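Local coordinates for aldehyde dehydrogenase family protein (Pseudomonas syringae pv. tomato, PDB 6X9L) that oxidises long-chain aliphatic aldehydes, probably with NAD+ as the electron acceptor, and binds octanal, at residues Met345-Ile350 with Gly359-Val364; Ala282-Val287 with Gln313-Ile318; Ala143-Pro148 with Val483-Ala488; Ala131-Gln136 with Glu475-Lys480; Glu94-Ala99 with Ala191-Gln196. The protein carries 1 engineered substitution. All coordinates share one frame; numbering follows the deposited sequence.

Contact 1 (Met345-Ile350 with Gly359-Val364); sequences MINAGI and GGPGRV
At the edge of the seven-stranded mixed sheet, helix 336-351 packs on the loop that follows outermost strand 355-358, bringing Ile-346 and Asn-347 against Gly-360 and Pro-361. The two CA atoms closest across the contact, those of Ile-346 and Pro-361, are 6.3 Å apart. Ile-346 supplies both of its branches. CG2 stands anti to the backbone N (the other branch, CG1, has chi1 -61°) and rests on the peptide link between the loop residues, 3.8 Å from Gly-360 C and 3.9 Å from Pro-361 N. CD1, at the end of the longer branch, reaches Gly-360 O at 3.8 Å. One residue on, the Asn-347 and Pro-361 side chains cross obliquely, with OD1 3.6 Å from Pro-361 CB and equally far from Pro-361 CG. Gly-360 has a phi of 140°; a CB there would clash with Pro-361 CD and jam against the preceding carbonyl O, so the backbone angles call for glycine. Polar ties come from beside the contact: Gln-343, a turn earlier on the same helix, takes the N-H of Gly-362 through OE1, Thr-376 OG1 bonds Gly-360 N, and Arg-374 bonds Pro-361 O. Ile-346 is buried, which implies that its aliphatic branches close the inner side by dispersion, while Asn-347, an exposed residue, meets the proline through OD1 and two ring carbons, a van der Waals contact.

Contact 2 (Ala282-Val287 with Gln313-Ile318); sequences AAFRNV and QTAGTI
Phe-284, near the end of helix 272-284, points its ring at Ala-315 and Ile-318, at and just beyond the C-terminal end of helix 304-316. Helix 272-284 is the connection between parallel neighbours 263-266 and 296-300 of the seven-stranded sheet, a beta-alpha-beta crossover. Apolar contact joins the segments. Ile-318 CD1 comes in at the ring edge, in the ring plane, and stops 3.6 Å from Phe-284 CD2; the two side chains meet at about a right angle. Ile-318 is extended at its second torsion (chi2 -173°), which makes CD1 the foremost atom of that chain. Ala-315 CB also lies at the edge, near the plane, but farther off, 4.3 Å from Phe-284 CE2. Neither partner therefore stacks on a face. Leu-397 of strand 396-402 and Pro-375 add further apolar contact to the same ring. As to the ligand, the Phe-284 side chain is about 12 Å from octanal, whereas the next residue in sequence, Arg-285, touches it. Polar bonds lie within or beside the segments: Asn-286 ND2 bonds Gln-289 O and Asn-159 O, Thr-317 OG1 donates to Thr-314 O at 3.1 Å, and Ile-318 N donates to Ala-315 O at 3.0 Å.

Contact 3 (Ala143-Pro148 with Val483-Ala488); sequences AIEREP and VGFAPA
The carboxylate of Glu-147 is gripped from two chains: OE2 accepts a hydrogen bond from Tyr-459 OH of the second subunit and has a long, weak ion pair with Arg-439 of that subunit, while OE1 forms a salt bridge with Lys-480 of its own chain. Strand 143-155 here runs antiparallel to 477-483, with backbone bonds between Ala-143 and Ile-482, Glu-145 and Lys-480, and Glu-147 and Glu-478. Val-483 then pairs in a parallel ladder with a strand of the second subunit, so the sheet continues through the dimer interface, as is familiar for the oligomerisation arm of aldehyde dehydrogenases. Beyond Val-483 the chain turns at Gly-484, whose backbone angles (phi 75°) call for glycine, and brings Phe-485 back over the beginning of strand 143-155. The CA atoms of Ala-143 and Phe-485 are 6.0 Å apart. With CG anti to the backbone N (chi1 -174°), the phenyl ring presents one face to the methyl of Ala-143. This is a CH-pi contact: Ala-143 CB is 3.6 Å from the centroid of the Phe-485 ring and 15° off its normal. Arg-432 of the second subunit makes a cation-pi interaction with the same ring. The methyl is shifted from the ring centre toward the attachment point, leaving Ala-143 CB 3.5 Å from Phe-485 CG.

Contact 4 (Ala131-Gln136 with Glu475-Lys480); sequences ATYRFQ and EYLETK
Leu-477 splits its two methyls between two aromatic residues, Tyr-133 and Phe-135, and the distances separate a close side from a looser one. On the close side CD1 meets the phenol end: Leu-477 CD1 is 3.5 Å from Tyr-133 OH and 3.9 Å from Tyr-133 CZ, approaching obliquely to the ring, with the two side chains coming from opposite directions. The first torsion of Tyr-133 (chi1 -168°) carries its CG anti to the backbone N and the ring out toward the leucine. The phenol oxygen has its polar partner in Glu-474 OE2, so its approach to the methyl is van der Waals contact. On the loose side, Leu-477 CD2 lies at the edge of the Phe-135 ring, near its plane, 4.4 Å from Phe-135 CE1. Both aromatic residues are partly exposed, while the leucine is buried. Within the loop, Tyr-133 CD1 lies 3.7 Å above the plane of the Phe-135 ring, over its centre, so the aromatics pack on each other as well. Strand 143-155 runs between the two segments, its Arg-146 bonded through the backbone to Phe-135 and its Ile-149 to Tyr-476; Phe-473 of helix 469-474 meets Tyr-133 edge-to-face, and Ala-175, just past helix 161-174, touches Leu-477.

Contact 5 (Glu94-Ala99 with Ala191-Gln196); sequences EELAQA and ALLFAQ
Segments 94-99 and 191-196 are helical and run nearly antiparallel, their axes at 154° with a closest approach of 10.1 Å, and Leu-96 and Leu-193 are nearest in register. Leu-193 carries the contact from its side. Its CG stands anti to the carbonyl carbon (chi1 -70°), and the nearly straight second torsion pushes one methyl into the dip between Glu-95, Leu-96 and Ala-99. There Leu-193 CD1 lies 3.7 Å from Ala-99 CB and 3.6 Å from Glu-95 O, the latter a carbonyl already engaged by Ala-99 N within its own helix. Leu-96 slides past Leu-193 in the opposite direction, so its tip meets the base of its partner: Leu-96 CD2 to Leu-193 CB is 3.8 Å. Glu-95 starts toward the other helix, but its carboxylate end leads away from it. On another part of helix 93-104, Gln-98 NE2 donates to Glu-94 OE2 at 3.0 Å, meeting that oxygen from above the carboxylate plane, while Glu-94 OE1 forms a salt bridge with Arg-112. Helix 188-201 connects parallel strands 178-182 and 208-210 in a beta-alpha-beta crossover of the Rossmann-type nucleotide-binding sheet, so the contact docks helix 93-104 onto it. Leu-162 of helix 161-174 also touches Leu-96, and His-9 touches both Ala-99 and Leu-193. The polar network is therefore kept apart from the interhelical face, and cohesion between the two segments rests on methyl and methylene contacts, with a backbone carbonyl included in the apolar surface.

How the contacts relate
The contacts fall into groups. Contacts 1 and 2 lie at the seven-stranded sheet, their centres 15 Å apart, on consecutive helices 304-316 and 336-351. Contacts 3 and 4 share the strand pair 143-155 and 477-483, with centres 13 Å apart; they touch directly, and both reach the second subunit. The centre of contact 5 is 27 Å from that of contact 2 and 31 Å from that of contact 4. Contacts 1 and 3 are the most widely separated, about 60 Å between centres. Contact 2 includes Arg-285, which lines the octanal pocket alongside the engineered Ala-291. Along the chain, the segments of contacts 3, 4 and 5 alternate with one another pairwise.

Contact 1 (Met345-Ile350 with Gly359-Val364)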
# COMPACT_ATOMS: atom_id res chain seq x y z
N MET A 345 -26.70 17.37 8.45
CA MET A 345 -26.45 17.50 7.02
C MET A 345 -27.71 17.94 6.28
O MET A 345 -27.63 18.73 5.34
CB MET A 345 -25.92 16.18 6.45
CG MET A 345 -24.48 15.87 6.85
SD MET A 345 -23.44 17.34 6.83
CE MET A 345 -23.12 17.61 5.09
N ILE A 346 -28.87 17.41 6.68
CA ILE A 346 -30.13 17.83 6.07
C ILE A 346 -30.36 19.32 6.31
O ILE A 346 -30.64 20.08 5.38
CB ILE A 346 -31.30 17.00 6.61
CG1 ILE A 346 -31.12 15.52 6.30
CG2 ILE A 346 -32.58 17.45 6.00
CD1 ILE A 346 -32.17 14.66 6.99
N ASN A 347 -30.23 19.75 7.57
CA ASN A 347 -30.40 21.16 7.87
C ASN A 347 -29.38 22.02 7.13
O ASN A 347 -29.70 23.15 6.72
CB ASN A 347 -30.33 21.37 9.38
CG ASN A 347 -31.54 20.80 10.12
OD1 ASN A 347 -32.70 21.04 9.74
ND2 ASN A 347 -31.29 20.03 11.17
N ALA A 348 -28.16 21.53 6.94
CA ALA A 348 -27.17 22.30 6.19
C ALA A 348 -27.62 22.50 4.75
O ALA A 348 -27.46 23.59 4.19
CB ALA A 348 -25.81 21.61 6.24
N GLY A 349 -28.19 21.46 4.14
CA GLY A 349 -28.65 21.57 2.77
C GLY A 349 -29.79 22.57 2.61
O GLY A 349 -29.79 23.38 1.68
N ILE A 350 -30.77 22.50 3.51
CA ILE A 350 -31.81 23.54 3.56
C ILE A 350 -31.17 24.92 3.62
O ILE A 350 -31.53 25.82 2.87
CB ILE A 350 -32.74 23.31 4.76
CG1 ILE A 350 -33.23 21.86 4.83
CG2 ILE A 350 -33.88 24.30 4.72
CD1 ILE A 350 -34.43 21.57 3.98
N GLY A 359 -38.80 14.62 1.83
CA GLY A 359 -38.06 14.39 3.05
C GLY A 359 -37.95 15.68 3.85
O GLY A 359 -38.76 16.58 3.71
N GLY A 360 -36.90 15.77 4.66
CA GLY A 360 -36.71 16.91 5.53
C GLY A 360 -36.18 16.46 6.88
O GLY A 360 -35.89 15.27 7.08
N PRO A 361 -36.04 17.38 7.82
CA PRO A 361 -35.55 17.00 9.16
C PRO A 361 -36.67 16.46 10.04
O PRO A 361 -37.86 16.53 9.72
CB PRO A 361 -34.99 18.32 9.72
CG PRO A 361 -35.79 19.36 9.08
CD PRO A 361 -36.14 18.84 7.69
N GLY A 362 -36.27 15.91 11.17
CA GLY A 362 -37.23 15.38 12.12
C GLY A 362 -37.35 13.87 12.06
O GLY A 362 -37.17 13.24 11.01
N ARG A 363 -37.67 13.28 13.20
CA ARG A 363 -38.03 11.87 13.21
C ARG A 363 -39.22 11.61 12.29
O ARG A 363 -40.10 12.46 12.12
CB ARG A 363 -38.35 11.41 14.64
CG ARG A 363 -37.11 10.88 15.33
CD ARG A 363 -37.19 10.90 16.83
NE ARG A 363 -35.88 11.20 17.41
CZ ARG A 363 -35.22 10.40 18.24
NH1 ARG A 363 -35.74 9.24 18.61
NH2 ARG A 363 -34.04 10.77 18.71
N VAL A 364 -39.24 10.43 11.69
CA VAL A 364 -40.37 10.00 10.87
C VAL A 364 -41.63 9.91 11.72
O VAL A 364 -41.64 9.28 12.78
CB VAL A 364 -40.08 8.64 10.23
CG1 VAL A 364 -41.31 8.14 9.46
CG2 VAL A 364 -38.83 8.71 9.37

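Contact 2 (Ala282-Val287 with Gln313-Ile318)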
# COMPACT_ATOMS: atom_id res chain seq x y z
N ALA A 282 -31.14 2.51 -4.85
CA ALA A 282 -29.72 2.27 -4.60
C ALA A 282 -29.15 3.29 -3.62
O ALA A 282 -28.39 2.94 -2.72
CB ALA A 282 -28.93 2.32 -5.92
N ALA A 283 -29.50 4.57 -3.78
CA ALA A 283 -28.95 5.57 -2.88
C ALA A 283 -29.37 5.28 -1.44
O ALA A 283 -28.58 5.47 -0.51
CB ALA A 283 -29.39 6.97 -3.32
N PHE A 284 -30.60 4.80 -1.23
CA PHE A 284 -31.18 4.65 0.10
C PHE A 284 -31.09 3.23 0.65
O PHE A 284 -31.65 2.96 1.71
CB PHE A 284 -32.66 5.09 0.11
CG PHE A 284 -32.89 6.57 -0.18
CD1 PHE A 284 -31.85 7.48 -0.16
CD2 PHE A 284 -34.17 7.04 -0.46
CE1 PHE A 284 -32.06 8.84 -0.42
CE2 PHE A 284 -34.39 8.39 -0.73
CZ PHE A 284 -33.33 9.29 -0.69
N ARG A 285 -30.39 2.32 -0.04
CA ARG A 285 -30.19 0.98 0.51
C ARG A 285 -29.48 1.06 1.86
O ARG A 285 -28.54 1.84 2.05
CB ARG A 285 -29.39 0.13 -0.47
CG ARG A 285 -29.12 -1.31 -0.02
CD ARG A 285 -29.43 -2.38 -1.09
NE ARG A 285 -28.62 -2.25 -2.31
CZ ARG A 285 -29.10 -1.89 -3.50
NH1 ARG A 285 -30.40 -1.60 -3.66
NH2 ARG A 285 -28.28 -1.80 -4.54
N ASN A 286 -29.93 0.24 2.81
CA ASN A 286 -29.37 0.26 4.15
C ASN A 286 -29.51 1.66 4.75
O ASN A 286 -28.65 2.14 5.49
CB ASN A 286 -27.91 -0.22 4.16
CG ASN A 286 -27.46 -0.72 5.54
OD1 ASN A 286 -28.17 -1.47 6.22
ND2 ASN A 286 -26.26 -0.31 5.95
N VAL A 287 -30.62 2.31 4.39
CA VAL A 287 -31.00 3.67 4.79
C VAL A 287 -29.83 4.63 4.58
O VAL A 287 -29.50 5.45 5.45
CB VAL A 287 -31.57 3.67 6.23
CG1 VAL A 287 -30.68 2.95 7.17
CG2 VAL A 287 -31.87 5.09 6.73
N GLN A 313 -41.55 10.42 -5.97
CA GLN A 313 -42.50 9.32 -6.12
C GLN A 313 -41.97 8.03 -5.51
O GLN A 313 -42.66 7.37 -4.72
CB GLN A 313 -42.80 9.14 -7.60
CG GLN A 313 -44.15 8.65 -7.92
CD GLN A 313 -44.34 8.51 -9.40
OE1 GLN A 313 -43.92 9.37 -10.18
NE2 GLN A 313 -44.95 7.41 -9.81
N THR A 314 -40.75 7.64 -5.87
CA THR A 314 -40.23 6.38 -5.34
C THR A 314 -39.82 6.51 -3.89
O THR A 314 -39.99 5.55 -3.11
CB THR A 314 -39.07 5.88 -6.20
OG1 THR A 314 -38.04 6.86 -6.21
CG2 THR A 314 -39.54 5.65 -7.63
N ALA A 315 -39.32 7.67 -3.48
CA ALA A 315 -39.03 7.90 -2.07
C ALA A 315 -40.29 7.72 -1.22
O ALA A 315 -40.28 6.99 -0.23
CB ALA A 315 -38.43 9.29 -1.86
N GLY A 316 -41.39 8.37 -1.62
CA GLY A 316 -42.62 8.35 -0.84
C GLY A 316 -43.23 6.98 -0.64
O GLY A 316 -44.10 6.82 0.22
N THR A 317 -42.79 5.98 -1.40
CA THR A 317 -43.33 4.64 -1.27
C THR A 317 -42.40 3.72 -0.51
O THR A 317 -42.65 2.51 -0.45
CB THR A 317 -43.61 4.08 -2.66
OG1 THR A 317 -42.40 3.57 -3.21
CG2 THR A 317 -44.13 5.18 -3.55
N ILE A 318 -41.33 4.23 0.09
CA ILE A 318 -40.50 3.39 0.93
C ILE A 318 -41.14 3.27 2.31
O ILE A 318 -41.47 4.28 2.96
CB ILE A 318 -39.07 3.95 1.04
CG1 ILE A 318 -38.60 4.52 -0.30
CG2 ILE A 318 -38.12 2.84 1.46
CD1 ILE A 318 -37.13 4.92 -0.29

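Contact 3 (Ala143-Pro148 with Val483-Ala488)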
# COMPACT_ATOMS: atom_id res chain seq x y z
N ALA A 143 12.22 -17.75 -8.91
CA ALA A 143 10.91 -18.24 -8.48
C ALA A 143 10.24 -17.18 -7.61
O ALA A 143 10.89 -16.56 -6.77
CB ALA A 143 11.02 -19.56 -7.70
N ILE A 144 8.94 -16.97 -7.84
CA ILE A 144 8.12 -16.07 -7.06
C ILE A 144 7.30 -16.91 -6.09
O ILE A 144 6.53 -17.78 -6.50
CB ILE A 144 7.18 -15.24 -7.95
CG1 ILE A 144 7.93 -14.72 -9.18
CG2 ILE A 144 6.49 -14.15 -7.13
CD1 ILE A 144 8.85 -13.59 -8.91
N GLU A 145 7.45 -16.64 -4.80
CA GLU A 145 6.64 -17.31 -3.79
C GLU A 145 5.78 -16.27 -3.08
O GLU A 145 6.28 -15.22 -2.68
CB GLU A 145 7.52 -18.08 -2.81
CG GLU A 145 8.32 -19.20 -3.51
CD GLU A 145 9.02 -20.13 -2.53
OE1 GLU A 145 8.80 -19.98 -1.31
OE2 GLU A 145 9.79 -21.01 -2.99
N ARG A 146 4.50 -16.54 -2.95
CA ARG A 146 3.57 -15.67 -2.26
C ARG A 146 3.33 -16.23 -0.87
O ARG A 146 2.93 -17.40 -0.73
CB ARG A 146 2.27 -15.53 -3.06
CG ARG A 146 2.46 -14.82 -4.38
CD ARG A 146 2.74 -13.36 -4.13
NE ARG A 146 1.78 -12.52 -4.85
CZ ARG A 146 1.30 -11.36 -4.42
NH1 ARG A 146 1.67 -10.85 -3.25
NH2 ARG A 146 0.42 -10.70 -5.18
N GLU A 147 3.60 -15.43 0.16
CA GLU A 147 3.55 -15.89 1.54
C GLU A 147 2.65 -14.99 2.36
O GLU A 147 2.51 -13.80 2.05
CB GLU A 147 4.94 -15.91 2.18
CG GLU A 147 5.95 -16.72 1.44
CD GLU A 147 7.35 -16.60 2.01
OE1 GLU A 147 8.26 -17.31 1.51
OE2 GLU A 147 7.54 -15.79 2.96
N PRO A 148 2.02 -15.52 3.41
CA PRO A 148 1.24 -14.67 4.31
C PRO A 148 2.13 -13.61 4.93
O PRO A 148 3.28 -13.87 5.27
CB PRO A 148 0.70 -15.65 5.35
CG PRO A 148 1.59 -16.82 5.26
CD PRO A 148 1.96 -16.92 3.82
N VAL A 483 15.97 -15.49 -6.58
CA VAL A 483 16.85 -15.45 -7.76
C VAL A 483 17.93 -16.51 -7.61
O VAL A 483 18.42 -16.78 -6.51
CB VAL A 483 17.46 -14.04 -7.93
CG1 VAL A 483 17.94 -13.85 -9.36
CG2 VAL A 483 16.47 -12.93 -7.54
N GLY A 484 18.30 -17.14 -8.73
CA GLY A 484 19.16 -18.30 -8.65
C GLY A 484 18.45 -19.56 -8.19
O GLY A 484 19.11 -20.51 -7.75
N PHE A 485 17.12 -19.58 -8.26
CA PHE A 485 16.34 -20.77 -7.92
C PHE A 485 16.77 -21.96 -8.76
O PHE A 485 16.91 -23.07 -8.25
CB PHE A 485 14.86 -20.45 -8.11
CG PHE A 485 13.92 -21.53 -7.67
CD1 PHE A 485 13.60 -21.69 -6.33
CD2 PHE A 485 13.29 -22.35 -8.60
CE1 PHE A 485 12.71 -22.67 -5.93
CE2 PHE A 485 12.40 -23.32 -8.21
CZ PHE A 485 12.11 -23.48 -6.87
N ALA A 486 16.96 -21.75 -10.07
CA ALA A 486 17.63 -22.71 -10.94
C ALA A 486 18.94 -22.13 -11.43
O ALA A 486 18.94 -21.06 -12.06
CB ALA A 486 16.73 -23.08 -12.12
N PRO A 487 20.08 -22.77 -11.17
CA PRO A 487 21.37 -22.24 -11.66
C PRO A 487 21.33 -21.96 -13.16
O PRO A 487 20.60 -22.60 -13.91
CB PRO A 487 22.37 -23.35 -11.33
CG PRO A 487 21.74 -24.09 -10.18
CD PRO A 487 20.24 -23.99 -10.36
N ALA A 488 22.15 -21.00 -13.58
CA ALA A 488 22.16 -20.52 -14.96
C ALA A 488 23.16 -21.31 -15.81
O ALA A 488 23.89 -22.17 -15.32
CB ALA A 488 22.49 -19.02 -15.00

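Contact 4 (Ala131-Gln136 with Glu475-Lys480)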
# COMPACT_ATOMS: atom_id res chain seq x y z
N ALA A 131 -8.22 -23.40 -4.30
CA ALA A 131 -8.15 -24.58 -5.15
C ALA A 131 -7.25 -24.37 -6.36
O ALA A 131 -6.70 -25.33 -6.91
CB ALA A 131 -9.54 -24.97 -5.64
N THR A 132 -7.09 -23.12 -6.80
CA THR A 132 -6.38 -22.81 -8.02
C THR A 132 -5.18 -21.91 -7.80
O THR A 132 -4.29 -21.88 -8.66
CB THR A 132 -7.33 -22.12 -9.01
OG1 THR A 132 -7.92 -20.98 -8.37
CG2 THR A 132 -8.44 -23.07 -9.47
N TYR A 133 -5.12 -21.18 -6.69
CA TYR A 133 -4.09 -20.16 -6.53
C TYR A 133 -2.70 -20.77 -6.53
O TYR A 133 -2.42 -21.74 -5.81
CB TYR A 133 -4.33 -19.39 -5.23
CG TYR A 133 -3.48 -18.16 -5.18
CD1 TYR A 133 -2.17 -18.22 -4.72
CD2 TYR A 133 -3.95 -16.93 -5.65
CE1 TYR A 133 -1.37 -17.11 -4.71
CE2 TYR A 133 -3.16 -15.81 -5.65
CZ TYR A 133 -1.87 -15.91 -5.18
OH TYR A 133 -1.05 -14.82 -5.15
N ARG A 134 -1.80 -20.19 -7.32
CA ARG A 134 -0.43 -20.66 -7.42
C ARG A 134 0.42 -19.82 -6.47
O ARG A 134 0.69 -18.64 -6.74
CB ARG A 134 0.09 -20.55 -8.86
CG ARG A 134 -0.72 -21.32 -9.90
CD ARG A 134 -0.23 -22.76 -10.09
NE ARG A 134 0.88 -22.86 -11.04
CZ ARG A 134 2.12 -23.21 -10.71
NH1 ARG A 134 2.43 -23.51 -9.45
NH2 ARG A 134 3.06 -23.28 -11.65
N PHE A 135 0.86 -20.43 -5.36
CA PHE A 135 1.68 -19.68 -4.42
C PHE A 135 3.12 -19.55 -4.90
O PHE A 135 3.79 -18.58 -4.52
CB PHE A 135 1.63 -20.33 -3.03
CG PHE A 135 0.29 -20.21 -2.36
CD1 PHE A 135 -0.03 -19.10 -1.61
CD2 PHE A 135 -0.65 -21.23 -2.46
CE1 PHE A 135 -1.26 -18.99 -0.97
CE2 PHE A 135 -1.88 -21.12 -1.82
CZ PHE A 135 -2.18 -20.00 -1.08
N GLN A 136 3.59 -20.47 -5.73
CA GLN A 136 4.90 -20.38 -6.34
C GLN A 136 4.78 -20.36 -7.86
O GLN A 136 3.91 -21.02 -8.43
CB GLN A 136 5.78 -21.54 -5.92
CG GLN A 136 7.13 -21.54 -6.59
CD GLN A 136 7.89 -22.79 -6.30
OE1 GLN A 136 8.90 -22.78 -5.57
NE2 GLN A 136 7.42 -23.90 -6.86
N GLU A 475 -3.88 -8.87 -0.89
CA GLU A 475 -3.52 -7.88 0.11
C GLU A 475 -2.91 -8.50 1.36
O GLU A 475 -2.26 -7.80 2.13
CB GLU A 475 -4.75 -7.06 0.51
CG GLU A 475 -5.37 -6.33 -0.64
CD GLU A 475 -4.56 -5.11 -1.07
OE1 GLU A 475 -3.81 -4.58 -0.23
OE2 GLU A 475 -4.69 -4.69 -2.25
N TYR A 476 -3.10 -9.80 1.58
CA TYR A 476 -2.54 -10.45 2.75
C TYR A 476 -1.32 -11.31 2.43
O TYR A 476 -0.84 -12.03 3.31
CB TYR A 476 -3.62 -11.29 3.44
CG TYR A 476 -4.73 -10.43 3.98
CD1 TYR A 476 -4.67 -9.90 5.26
CD2 TYR A 476 -5.83 -10.12 3.20
CE1 TYR A 476 -5.67 -9.10 5.75
CE2 TYR A 476 -6.84 -9.33 3.68
CZ TYR A 476 -6.76 -8.81 4.95
OH TYR A 476 -7.78 -8.02 5.44
N LEU A 477 -0.78 -11.21 1.22
CA LEU A 477 0.43 -11.92 0.85
C LEU A 477 1.59 -10.96 0.64
O LEU A 477 1.43 -9.91 0.01
CB LEU A 477 0.21 -12.75 -0.43
CG LEU A 477 -0.94 -13.75 -0.34
CD1 LEU A 477 -1.28 -14.25 -1.73
CD2 LEU A 477 -0.60 -14.89 0.62
N GLU A 478 2.76 -11.32 1.17
CA GLU A 478 4.01 -10.72 0.73
C GLU A 478 4.41 -11.31 -0.61
O GLU A 478 3.79 -12.24 -1.13
CB GLU A 478 5.12 -10.95 1.74
CG GLU A 478 5.11 -9.99 2.89
CD GLU A 478 5.48 -8.57 2.50
OE1 GLU A 478 5.70 -7.76 3.43
OE2 GLU A 478 5.54 -8.25 1.28
N THR A 479 5.49 -10.78 -1.16
CA THR A 479 6.00 -11.21 -2.45
C THR A 479 7.50 -11.44 -2.33
O THR A 479 8.24 -10.56 -1.86
CB THR A 479 5.67 -10.16 -3.53
OG1 THR A 479 4.27 -10.23 -3.80
CG2 THR A 479 6.46 -10.40 -4.82
N LYS A 480 7.94 -12.64 -2.70
CA LYS A 480 9.33 -13.02 -2.55
C LYS A 480 9.89 -13.47 -3.89
O LYS A 480 9.24 -14.20 -4.63
CB LYS A 480 9.49 -14.13 -1.51
CG LYS A 480 10.90 -14.66 -1.41
CD LYS A 480 10.97 -15.80 -0.42
CE LYS A 480 11.05 -15.28 1.00
NZ LYS A 480 10.92 -16.38 1.98

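Contact 5 (Glu94-Ala99 with Ala191-Gln196)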
# COMPACT_ATOMS: atom_id res chain seq x y z
N GLU A 94 -30.24 -17.18 10.34
CA GLU A 94 -31.36 -16.51 11.01
C GLU A 94 -30.93 -15.91 12.34
O GLU A 94 -31.32 -14.78 12.67
CB GLU A 94 -32.51 -17.49 11.22
CG GLU A 94 -33.63 -16.93 12.09
CD GLU A 94 -34.42 -15.79 11.46
OE1 GLU A 94 -34.17 -15.44 10.28
OE2 GLU A 94 -35.31 -15.24 12.15
N GLU A 95 -30.13 -16.64 13.11
CA GLU A 95 -29.60 -16.10 14.35
C GLU A 95 -28.73 -14.88 14.07
O GLU A 95 -28.78 -13.88 14.80
CB GLU A 95 -28.79 -17.17 15.09
CG GLU A 95 -29.61 -18.39 15.54
CD GLU A 95 -30.22 -19.20 14.39
OE1 GLU A 95 -29.57 -19.32 13.32
OE2 GLU A 95 -31.36 -19.71 14.54
N LEU A 96 -27.95 -14.93 12.98
CA LEU A 96 -27.09 -13.82 12.63
C LEU A 96 -27.89 -12.62 12.12
O LEU A 96 -27.56 -11.47 12.44
CB LEU A 96 -26.07 -14.28 11.59
CG LEU A 96 -24.97 -15.27 12.01
CD1 LEU A 96 -24.35 -15.89 10.76
CD2 LEU A 96 -23.91 -14.59 12.83
N ALA A 97 -28.94 -12.85 11.33
CA ALA A 97 -29.75 -11.73 10.86
C ALA A 97 -30.45 -11.02 12.02
O ALA A 97 -30.62 -9.80 12.00
CB ALA A 97 -30.79 -12.20 9.84
N GLN A 98 -30.85 -11.77 13.05
CA GLN A 98 -31.53 -11.13 14.17
C GLN A 98 -30.58 -10.27 15.01
O GLN A 98 -30.98 -9.22 15.52
CB GLN A 98 -32.21 -12.20 15.02
CG GLN A 98 -33.32 -12.93 14.27
CD GLN A 98 -34.66 -12.22 14.36
OE1 GLN A 98 -34.86 -11.33 15.19
NE2 GLN A 98 -35.60 -12.62 13.50
N ALA A 99 -29.31 -10.68 15.15
CA ALA A 99 -28.36 -9.89 15.93
C ALA A 99 -27.95 -8.61 15.18
O ALA A 99 -27.86 -7.54 15.79
CB ALA A 99 -27.15 -10.76 16.29
N ALA A 191 -20.61 -9.80 15.75
CA ALA A 191 -19.23 -10.25 15.87
C ALA A 191 -19.09 -11.31 16.97
O ALA A 191 -18.38 -12.31 16.80
CB ALA A 191 -18.31 -9.05 16.14
N LEU A 192 -19.80 -11.13 18.10
CA LEU A 192 -19.77 -12.14 19.15
C LEU A 192 -20.24 -13.50 18.64
O LEU A 192 -19.63 -14.52 18.95
CB LEU A 192 -20.63 -11.70 20.34
CG LEU A 192 -20.05 -10.65 21.29
CD1 LEU A 192 -21.07 -10.35 22.38
CD2 LEU A 192 -18.74 -11.12 21.89
N LEU A 193 -21.33 -13.53 17.87
CA LEU A 193 -21.79 -14.78 17.25
C LEU A 193 -20.78 -15.32 16.25
O LEU A 193 -20.58 -16.54 16.16
CB LEU A 193 -23.13 -14.56 16.55
CG LEU A 193 -24.34 -14.33 17.43
CD1 LEU A 193 -25.59 -14.09 16.56
CD2 LEU A 193 -24.52 -15.53 18.32
N PHE A 194 -20.16 -14.43 15.48
CA PHE A 194 -19.20 -14.86 14.47
C PHE A 194 -17.98 -15.54 15.09
O PHE A 194 -17.49 -16.55 14.57
CB PHE A 194 -18.77 -13.67 13.62
CG PHE A 194 -17.65 -13.99 12.68
CD1 PHE A 194 -17.90 -14.68 11.50
CD2 PHE A 194 -16.35 -13.62 12.98
CE1 PHE A 194 -16.87 -14.97 10.64
CE2 PHE A 194 -15.32 -13.91 12.13
CZ PHE A 194 -15.57 -14.58 10.95
N ALA A 195 -17.45 -14.98 16.19
CA ALA A 195 -16.33 -15.61 16.87
C ALA A 195 -16.70 -17.01 17.34
O ALA A 195 -15.95 -17.97 17.12
CB ALA A 195 -15.87 -14.76 18.06
N GLN A 196 -17.87 -17.15 17.98
CA GLN A 196 -18.37 -18.46 18.36
C GLN A 196 -18.42 -19.40 17.17
O GLN A 196 -18.13 -20.59 17.29
CB GLN A 196 -19.76 -18.33 18.97
CG GLN A 196 -20.26 -19.61 19.61
CD GLN A 196 -19.30 -20.10 20.66
OE1 GLN A 196 -19.00 -19.39 21.63
NE2 GLN A 196 -18.78 -21.33 20.48